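Local coordinates for arginine 3rd transport system periplasmic binding protein (Legionella pneumophila subsp. pneumophila str. Philadelphia 1, PDB 3KZG) that probably binds arginine in the periplasm and delivers it to an ABC-type amino-acid uptake system, at residues 28-40 with 215-229. Residues are numbered along the deposited sequence; the frame is centred on the assembly and turned at random.
Sequences GFDIDLMQEICRR and MEADGTYLRLYSEYF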
loop_
_atom_site.group_PDB
_atom_site.type_symbol
_atom_site.label_atom_id
_atom_site.label_comp_id
_atom_site.label_asym_id
_atom_site.label_seq_id
_atom_site.Cartn_x
_atom_site.Cartn_y
_atom_site.Cartn_z
ATOM N N GLY A 28 -14.281 0.722 -23.578
ATOM C CA GLY A 28 -13.887 2.001 -23.020
ATOM C C GLY A 28 -14.031 1.954 -21.511
ATOM O O GLY A 28 -14.605 1.008 -20.970
ATOM N N PHE A 29 -13.524 2.973 -20.828
ATOM C CA PHE A 29 -13.609 3.012 -19.375
ATOM C C PHE A 29 -15.041 2.963 -18.833
ATOM O O PHE A 29 -15.315 2.211 -17.901
ATOM C CB PHE A 29 -12.917 4.261 -18.830
ATOM C CG PHE A 29 -12.917 4.338 -17.330
ATOM C CD1 PHE A 29 -12.081 3.524 -16.583
ATOM C CD2 PHE A 29 -13.772 5.211 -16.668
ATOM C CE1 PHE A 29 -12.089 3.572 -15.192
ATOM C CE2 PHE A 29 -13.793 5.269 -15.274
ATOM C CZ PHE A 29 -12.951 4.449 -14.536
ATOM N N ASP A 30 -15.948 3.761 -19.398
ATOM C CA ASP A 30 -17.334 3.772 -18.918
ATOM C C ASP A 30 -17.979 2.407 -19.057
ATOM O O ASP A 30 -18.744 1.981 -18.192
ATOM C CB ASP A 30 -18.192 4.794 -19.681
ATOM C CG ASP A 30 -17.952 6.216 -19.228
ATOM O OD1 ASP A 30 -17.508 6.402 -18.079
ATOM O OD2 ASP A 30 -18.227 7.150 -20.012
ATOM N N ILE A 31 -17.667 1.724 -20.151
ATOM C CA ILE A 31 -18.238 0.410 -20.393
ATOM C C ILE A 31 -17.810 -0.562 -19.305
ATOM O O ILE A 31 -18.653 -1.224 -18.698
ATOM C CB ILE A 31 -17.800 -0.159 -21.766
ATOM C CG1 ILE A 31 -18.119 0.842 -22.881
ATOM C CG2 ILE A 31 -18.484 -1.497 -22.016
ATOM C CD1 ILE A 31 -19.550 1.340 -22.903
ATOM N N ASP A 32 -16.503 -0.643 -19.064
ATOM C CA ASP A 32 -15.961 -1.545 -18.057
ATOM C C ASP A 32 -16.461 -1.216 -16.647
ATOM O O ASP A 32 -16.741 -2.117 -15.855
ATOM C CB ASP A 32 -14.423 -1.520 -18.063
ATOM C CG ASP A 32 -13.812 -2.049 -19.363
ATOM O OD1 ASP A 32 -14.483 -2.815 -20.090
ATOM O OD2 ASP A 32 -12.643 -1.704 -19.649
ATOM N N LEU A 33 -16.573 0.068 -16.332
ATOM C CA LEU A 33 -17.043 0.461 -15.006
ATOM C C LEU A 33 -18.482 0.009 -14.787
ATOM O O LEU A 33 -18.780 -0.715 -13.836
ATOM C CB LEU A 33 -16.954 1.977 -14.824
ATOM C CG LEU A 33 -17.444 2.452 -13.456
ATOM C CD1 LEU A 33 -16.622 1.779 -12.358
ATOM C CD2 LEU A 33 -17.341 3.953 -13.360
HETATM N N MSE A 34 -19.367 0.448 -15.676
HETATM C CA MSE A 34 -20.787 0.108 -15.618
HETATM C C MSE A 34 -20.970 -1.409 -15.578
HETATM O O MSE A 34 -21.772 -1.931 -14.802
HETATM C CB MSE A 34 -21.502 0.693 -16.842
HETATM C CG MSE A 34 -23.033 0.729 -16.750
HETATM SE SE MSE A 34 -23.662 1.637 -15.164
HETATM C CE MSE A 34 -23.643 3.466 -15.797
ATOM N N GLN A 35 -20.216 -2.111 -16.417
ATOM C CA GLN A 35 -20.280 -3.569 -16.478
ATOM C C GLN A 35 -20.039 -4.167 -15.093
ATOM O O GLN A 35 -20.794 -5.024 -14.634
ATOM C CB GLN A 35 -19.223 -4.093 -17.453
ATOM C CG GLN A 35 -19.256 -5.592 -17.695
ATOM C CD GLN A 35 -20.505 -6.041 -18.434
ATOM O OE1 GLN A 35 -21.590 -6.122 -17.854
ATOM N NE2 GLN A 35 -20.360 -6.326 -19.725
ATOM N N GLU A 36 -18.986 -3.705 -14.429
ATOM C CA GLU A 36 -18.637 -4.193 -13.098
ATOM C C GLU A 36 -19.703 -3.847 -12.047
ATOM O O GLU A 36 -20.022 -4.670 -11.188
ATOM C CB GLU A 36 -17.277 -3.620 -12.689
ATOM C CG GLU A 36 -16.794 -4.010 -11.311
ATOM C CD GLU A 36 -16.714 -5.505 -11.112
ATOM O OE1 GLU A 36 -16.534 -6.231 -12.112
ATOM O OE2 GLU A 36 -16.815 -5.953 -9.949
ATOM N N ILE A 37 -20.251 -2.637 -12.119
ATOM C CA ILE A 37 -21.284 -2.214 -11.178
ATOM C C ILE A 37 -22.523 -3.113 -11.289
ATOM O O ILE A 37 -23.147 -3.455 -10.280
ATOM C CB ILE A 37 -21.699 -0.742 -11.425
ATOM C CG1 ILE A 37 -20.542 0.193 -11.051
ATOM C CG2 ILE A 37 -22.945 -0.398 -10.620
ATOM C CD1 ILE A 37 -20.809 1.649 -11.331
ATOM N N CYS A 38 -22.872 -3.497 -12.512
ATOM C CA CYS A 38 -24.032 -4.354 -12.733
ATOM C C CYS A 38 -23.862 -5.753 -12.149
ATOM O O CYS A 38 -24.812 -6.306 -11.602
ATOM C CB CYS A 38 -24.353 -4.452 -14.227
ATOM S SG CYS A 38 -25.089 -2.961 -14.913
ATOM N N ARG A 39 -22.668 -6.335 -12.245
ATOM C CA ARG A 39 -22.482 -7.673 -11.691
ATOM C C ARG A 39 -22.600 -7.636 -10.172
ATOM O O ARG A 39 -23.068 -8.593 -9.551
ATOM C CB ARG A 39 -21.128 -8.271 -12.098
ATOM C CG ARG A 39 -19.904 -7.557 -11.565
ATOM C CD ARG A 39 -18.630 -8.291 -11.991
ATOM N NE ARG A 39 -18.417 -9.522 -11.233
ATOM C CZ ARG A 39 -17.990 -9.560 -9.973
ATOM N NH1 ARG A 39 -17.723 -8.434 -9.326
ATOM N NH2 ARG A 39 -17.835 -10.724 -9.357
ATOM N N ARG A 40 -22.178 -6.522 -9.582
ATOM C CA ARG A 40 -22.255 -6.348 -8.138
ATOM C C ARG A 40 -23.714 -6.129 -7.754
ATOM O O ARG A 40 -24.119 -6.415 -6.634
ATOM C CB ARG A 40 -21.383 -5.166 -7.700
ATOM C CG ARG A 40 -19.900 -5.492 -7.772
ATOM C CD ARG A 40 -19.012 -4.285 -7.515
ATOM N NE ARG A 40 -17.608 -4.645 -7.673
ATOM C CZ ARG A 40 -16.773 -4.896 -6.671
ATOM N NH1 ARG A 40 -17.190 -4.823 -5.411
ATOM N NH2 ARG A 40 -15.520 -5.240 -6.932
HETATM N N MSE A 215 -16.135 -0.651 -4.240
HETATM C CA MSE A 215 -15.123 -0.859 -5.278
HETATM C C MSE A 215 -13.884 -0.020 -4.976
HETATM O O MSE A 215 -12.758 -0.403 -5.296
HETATM C CB MSE A 215 -15.663 -0.462 -6.659
HETATM C CG MSE A 215 -16.573 -1.488 -7.315
HETATM SE SE MSE A 215 -17.228 -0.841 -8.967
HETATM C CE MSE A 215 -15.594 -1.057 -10.006
ATOM N N GLU A 216 -14.097 1.143 -4.376
ATOM C CA GLU A 216 -12.981 2.006 -4.051
ATOM C C GLU A 216 -12.253 1.406 -2.861
ATOM O O GLU A 216 -11.045 1.570 -2.714
ATOM C CB GLU A 216 -13.481 3.424 -3.748
ATOM C CG GLU A 216 -14.295 3.992 -4.902
ATOM C CD GLU A 216 -14.823 5.389 -4.659
ATOM O OE1 GLU A 216 -15.369 5.655 -3.572
ATOM O OE2 GLU A 216 -14.707 6.222 -5.578
ATOM N N ALA A 217 -12.988 0.673 -2.032
ATOM C CA ALA A 217 -12.396 0.064 -0.848
ATOM C C ALA A 217 -11.651 -1.256 -1.089
ATOM O O ALA A 217 -10.713 -1.562 -0.360
ATOM C CB ALA A 217 -13.463 -0.126 0.221
ATOM N N ASP A 218 -12.051 -2.038 -2.094
ATOM C CA ASP A 218 -11.374 -3.312 -2.341
ATOM C C ASP A 218 -10.337 -3.292 -3.461
ATOM O O ASP A 218 -9.833 -4.344 -3.856
ATOM C CB ASP A 218 -12.388 -4.441 -2.601
ATOM C CG ASP A 218 -13.209 -4.230 -3.864
ATOM O OD1 ASP A 218 -12.716 -3.586 -4.813
ATOM O OD2 ASP A 218 -14.350 -4.731 -3.911
ATOM N N GLY A 219 -10.017 -2.105 -3.973
ATOM C CA GLY A 219 -9.017 -1.998 -5.022
ATOM C C GLY A 219 -9.480 -2.217 -6.452
ATOM O O GLY A 219 -8.721 -1.990 -7.392
ATOM N N THR A 220 -10.715 -2.662 -6.630
ATOM C CA THR A 220 -11.234 -2.894 -7.973
ATOM C C THR A 220 -11.256 -1.592 -8.777
ATOM O O THR A 220 -10.835 -1.558 -9.934
ATOM C CB THR A 220 -12.655 -3.475 -7.927
ATOM O OG1 THR A 220 -12.663 -4.652 -7.109
ATOM C CG2 THR A 220 -13.114 -3.848 -9.331
ATOM N N TYR A 221 -11.735 -0.519 -8.158
ATOM C CA TYR A 221 -11.801 0.770 -8.833
ATOM C C TYR A 221 -10.428 1.284 -9.235
ATOM O O TYR A 221 -10.241 1.744 -10.358
ATOM C CB TYR A 221 -12.495 1.811 -7.950
ATOM C CG TYR A 221 -12.360 3.225 -8.472
ATOM C CD1 TYR A 221 -11.308 4.039 -8.061
ATOM C CD2 TYR A 221 -13.254 3.729 -9.418
ATOM C CE1 TYR A 221 -11.142 5.321 -8.579
ATOM C CE2 TYR A 221 -13.100 5.013 -9.945
ATOM C CZ TYR A 221 -12.040 5.799 -9.521
ATOM O OH TYR A 221 -11.857 7.055 -10.051
ATOM N N LEU A 222 -9.470 1.208 -8.314
ATOM C CA LEU A 222 -8.119 1.683 -8.587
ATOM C C LEU A 222 -7.491 0.929 -9.750
ATOM O O LEU A 222 -6.898 1.540 -10.643
ATOM C CB LEU A 222 -7.237 1.534 -7.346
ATOM C CG LEU A 222 -5.801 2.057 -7.484
ATOM C CD1 LEU A 222 -5.822 3.517 -7.922
ATOM C CD2 LEU A 222 -5.074 1.922 -6.158
ATOM N N ARG A 223 -7.630 -0.394 -9.741
ATOM C CA ARG A 223 -7.071 -1.220 -10.800
ATOM C C ARG A 223 -7.613 -0.811 -12.166
ATOM O O ARG A 223 -6.851 -0.601 -13.108
ATOM C CB ARG A 223 -7.365 -2.700 -10.539
ATOM C CG ARG A 223 -6.735 -3.631 -11.572
ATOM C CD ARG A 223 -6.846 -5.106 -11.189
ATOM N NE ARG A 223 -8.231 -5.561 -11.088
ATOM C CZ ARG A 223 -8.942 -5.564 -9.965
ATOM N NH1 ARG A 223 -8.401 -5.140 -8.828
ATOM N NH2 ARG A 223 -10.200 -5.987 -9.979
ATOM N N LEU A 224 -8.929 -0.677 -12.275
ATOM C CA LEU A 224 -9.520 -0.290 -13.547
ATOM C C LEU A 224 -9.072 1.110 -13.952
ATOM O O LEU A 224 -8.605 1.330 -15.073
ATOM C CB LEU A 224 -11.041 -0.333 -13.460
ATOM C CG LEU A 224 -11.765 0.060 -14.746
ATOM C CD1 LEU A 224 -11.419 -0.932 -15.862
ATOM C CD2 LEU A 224 -13.267 0.089 -14.483
ATOM N N TYR A 225 -9.209 2.055 -13.030
ATOM C CA TYR A 225 -8.826 3.432 -13.293
ATOM C C TYR A 225 -7.382 3.552 -13.784
ATOM O O TYR A 225 -7.099 4.271 -14.747
ATOM C CB TYR A 225 -8.995 4.273 -12.027
ATOM C CG TYR A 225 -8.724 5.737 -12.240
ATOM C CD1 TYR A 225 -9.744 6.607 -12.621
ATOM C CD2 TYR A 225 -7.435 6.254 -12.092
ATOM C CE1 TYR A 225 -9.480 7.962 -12.845
ATOM C CE2 TYR A 225 -7.167 7.589 -12.318
ATOM C CZ TYR A 225 -8.189 8.438 -12.692
ATOM O OH TYR A 225 -7.905 9.762 -12.920
ATOM N N SER A 226 -6.472 2.845 -13.121
ATOM C CA SER A 226 -5.062 2.908 -13.479
ATOM C C SER A 226 -4.775 2.323 -14.857
ATOM O O SER A 226 -3.879 2.792 -15.553
ATOM C CB SER A 226 -4.212 2.204 -12.413
ATOM O OG SER A 226 -4.505 0.820 -12.341
ATOM N N GLU A 227 -5.543 1.310 -15.254
ATOM C CA GLU A 227 -5.356 0.683 -16.566
ATOM C C GLU A 227 -5.615 1.684 -17.691
ATOM O O GLU A 227 -5.039 1.582 -18.771
ATOM C CB GLU A 227 -6.309 -0.509 -16.743
ATOM C CG GLU A 227 -6.170 -1.611 -15.703
ATOM C CD GLU A 227 -7.075 -2.801 -15.982
ATOM O OE1 GLU A 227 -6.785 -3.569 -16.927
ATOM O OE2 GLU A 227 -8.085 -2.966 -15.261
ATOM N N TYR A 228 -6.481 2.655 -17.423
ATOM C CA TYR A 228 -6.842 3.658 -18.411
ATOM C C TYR A 228 -6.137 4.995 -18.279
ATOM O O TYR A 228 -5.705 5.567 -19.271
ATOM C CB TYR A 228 -8.347 3.927 -18.363
ATOM C CG TYR A 228 -9.197 2.927 -19.098
ATOM C CD1 TYR A 228 -9.481 3.087 -20.454
ATOM C CD2 TYR A 228 -9.720 1.818 -18.440
ATOM C CE1 TYR A 228 -10.270 2.165 -21.136
ATOM C CE2 TYR A 228 -10.505 0.892 -19.108
ATOM C CZ TYR A 228 -10.780 1.068 -20.454
ATOM O OH TYR A 228 -11.580 0.152 -21.102
ATOM N N PHE A 229 -6.019 5.493 -17.054
ATOM C CA PHE A 229 -5.438 6.808 -16.844
ATOM C C PHE A 229 -4.139 6.834 -16.035
ATOM O O PHE A 229 -3.614 5.755 -15.691
ATOM C CB PHE A 229 -6.503 7.691 -16.182
ATOM C CG PHE A 229 -7.894 7.482 -16.746
ATOM C CD1 PHE A 229 -8.209 7.892 -18.042
ATOM C CD2 PHE A 229 -8.878 6.840 -15.991
ATOM C CE1 PHE A 229 -9.481 7.664 -18.579
ATOM C CE2 PHE A 229 -10.153 6.607 -16.517
ATOM C CZ PHE A 229 -10.453 7.018 -17.812
#
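Phe29 and Tyr228 begin, and Arg40 and Asp218 end, a packing of antiparallel helices 29-40 and 220-228, completed by the last turn of helix 202-217 and the turn after it, in the lobe of this type 2 periplasmic binding protein fold that carries strand 4-13. Helix 29-40 packs against the sheet that holds strands 4-13 and 44-50, Met34 touching Ile7 and Phe47; helix 220-228 runs along helix 29-40, the axes of these segments 10.7 Å apart at 166°.

The Phe29 side chain is the centre of an aromatic cluster. With CG anti to the backbone N (chi1 -178°), its ring meets two others in different ways: an edge turns toward the Tyr228 face in an offset edge-to-face pair, while Phe229 sets its own edge on the Phe29 face, planes at 66°. Phe29 CB also makes a CH-pi contact, 3.8 Å from the Tyr228 ring centroid and almost on the normal. Tyr228 OH donates a hydrogen bond to Asp32 OD2 (2.6 Å), meeting it from well above the carboxylate plane.

Leu224 carries the packing inward, its CG 3.6 Å from Phe29 CE1 and its CD1 against Asp32 CB. From the end of helix 202-217, Met215, a selenomethionine, sits as a knob in the hole formed by Leu33, Glu36, Ile37 and Arg40, its CE 3.4 Å from Glu36 CG. Its CG lies over one face of the Arg40 guanidinium, whose NE donates to Glu36 OE2 in a salt bridge. In the turn beyond, Asp218 OD2 takes both Arg40 NH1 and NH2, at 3.2 and 3.3 Å, in a second salt bridge, while Asp218 OD1 accepts Thr220 N in an Asx turn.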